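Local coordinates for protein inactive dihydropteroate synthase 2 (PDB 2VP8) that probably has no dihydropteroate synthase activity, binding the pterin pyrophosphate substrate only very weakly, yet can bind the inhibitor dapsone, at residues B[44-49]-B[77-82]. Residues are numbered along the deposited sequence; the frame is centred on the assembly and turned at random.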
# COMPACT_ATOMS: atom_id res chain seq x y z
N ILE B 44 -4.95 -7.65 -13.20
CA ILE B 44 -5.88 -6.52 -13.25
C ILE B 44 -7.10 -6.85 -14.11
O ILE B 44 -6.96 -7.23 -15.28
CB ILE B 44 -5.21 -5.28 -13.84
CG1 ILE B 44 -3.93 -4.93 -13.07
CG2 ILE B 44 -6.20 -4.10 -13.87
CD1 ILE B 44 -2.99 -4.00 -13.82
N MET B 45 -8.28 -6.71 -13.52
CA MET B 45 -9.55 -6.79 -14.24
C MET B 45 -10.06 -5.37 -14.48
O MET B 45 -10.34 -4.63 -13.54
CB MET B 45 -10.55 -7.61 -13.44
CG MET B 45 -11.94 -7.67 -14.03
SD MET B 45 -13.14 -8.46 -12.92
CE MET B 45 -13.05 -10.15 -13.51
N ALA B 46 -10.14 -4.98 -15.75
CA ALA B 46 -10.54 -3.63 -16.13
C ALA B 46 -12.04 -3.57 -16.39
O ALA B 46 -12.56 -4.28 -17.24
CB ALA B 46 -9.78 -3.22 -17.35
N ILE B 47 -12.73 -2.71 -15.64
CA ILE B 47 -14.16 -2.51 -15.82
C ILE B 47 -14.44 -1.66 -17.06
O ILE B 47 -14.02 -0.51 -17.14
CB ILE B 47 -14.79 -1.81 -14.58
CG1 ILE B 47 -14.58 -2.66 -13.32
CG2 ILE B 47 -16.28 -1.53 -14.80
CD1 ILE B 47 -14.94 -1.96 -12.03
N VAL B 48 -15.16 -2.22 -18.02
CA VAL B 48 -15.58 -1.48 -19.20
C VAL B 48 -17.10 -1.55 -19.37
O VAL B 48 -17.66 -2.64 -19.49
CB VAL B 48 -14.86 -1.97 -20.48
CG1 VAL B 48 -15.44 -1.30 -21.71
CG2 VAL B 48 -13.38 -1.66 -20.39
N ASN B 49 -17.74 -0.39 -19.36
CA ASN B 49 -19.18 -0.29 -19.59
C ASN B 49 -19.52 0.32 -20.95
O ASN B 49 -18.82 1.20 -21.44
CB ASN B 49 -19.81 0.57 -18.49
CG ASN B 49 -19.63 -0.03 -17.10
OD1 ASN B 49 -19.94 -1.20 -16.88
ND2 ASN B 49 -19.14 0.77 -16.17
N ASP B 77 -2.50 -0.66 -21.03
CA ASP B 77 -1.97 -0.41 -19.70
C ASP B 77 -1.82 -1.70 -18.93
O ASP B 77 -1.48 -1.69 -17.74
CB ASP B 77 -2.87 0.57 -18.95
CG ASP B 77 -2.76 1.99 -19.47
OD1 ASP B 77 -1.98 2.24 -20.41
OD2 ASP B 77 -3.46 2.87 -18.94
N GLY B 78 -2.09 -2.82 -19.60
CA GLY B 78 -1.79 -4.15 -19.05
C GLY B 78 -2.91 -4.83 -18.29
O GLY B 78 -2.64 -5.62 -17.37
N ALA B 79 -4.16 -4.54 -18.65
CA ALA B 79 -5.30 -5.25 -18.07
C ALA B 79 -5.22 -6.73 -18.45
O ALA B 79 -4.96 -7.07 -19.61
CB ALA B 79 -6.60 -4.66 -18.54
N ASP B 80 -5.44 -7.59 -17.47
CA ASP B 80 -5.36 -9.02 -17.71
C ASP B 80 -6.73 -9.56 -18.07
O ASP B 80 -6.85 -10.53 -18.81
CB ASP B 80 -4.80 -9.72 -16.49
CG ASP B 80 -3.39 -9.29 -16.19
OD1 ASP B 80 -2.48 -9.66 -16.98
OD2 ASP B 80 -3.19 -8.58 -15.19
N VAL B 81 -7.75 -8.90 -17.53
CA VAL B 81 -9.13 -9.21 -17.82
C VAL B 81 -9.84 -7.91 -18.19
O VAL B 81 -9.59 -6.88 -17.58
CB VAL B 81 -9.83 -9.86 -16.61
CG1 VAL B 81 -11.29 -10.15 -16.91
CG2 VAL B 81 -9.12 -11.14 -16.20
N ILE B 82 -10.68 -7.96 -19.21
CA ILE B 82 -11.61 -6.89 -19.50
C ILE B 82 -12.97 -7.37 -19.03
O ILE B 82 -13.49 -8.37 -19.52
CB ILE B 82 -11.66 -6.52 -21.01
CG1 ILE B 82 -10.26 -6.23 -21.56
CG2 ILE B 82 -12.59 -5.32 -21.26
CD1 ILE B 82 -9.57 -5.04 -20.93
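The flat carboxylate of Asp80 meets the backbone of Ile44 from the side of OD2 away from OD1: OD2 accepts the N-H of Ile44 on its anti lone pair (N to OD2 2.8 Å, N-H...O angle 158°). The same OD2 forms a salt bridge with Arg41, while OD1 accepts from Ala38 N, so the carboxylate is held at both oxygens. The planar peptide carbonyl of Ile44 takes two donors, Asp80 N in its plane at 2.7 Å from Ile44 O and Val81 N somewhat tilted from it. Two residues on, Ala46 N bonds to Val81 O, and backbone bonds of Ala46 and Val48 with Asp83 carry the parallel pairing on.

On the face carrying Met45 and Val81, the extended methionine bends only at its last torsion, bringing CE to 3.8 Å from Val81 CG1. On the other, Ala46 CB lies 3.7 Å from Ala79 CB, small residues suiting the close approach of helix 65-76, and Val48 CG2 meets Ile82 CG2. Gly78 closes that helix in a Schellman motif; its positive phi would jam a CB against Asp77 O. The chain returns as strand 81-85, a beta-alpha-beta unit of the TIM-barrel fold. Arg41 and two peptide N-H groups probably favour an ionised, buried Asp80.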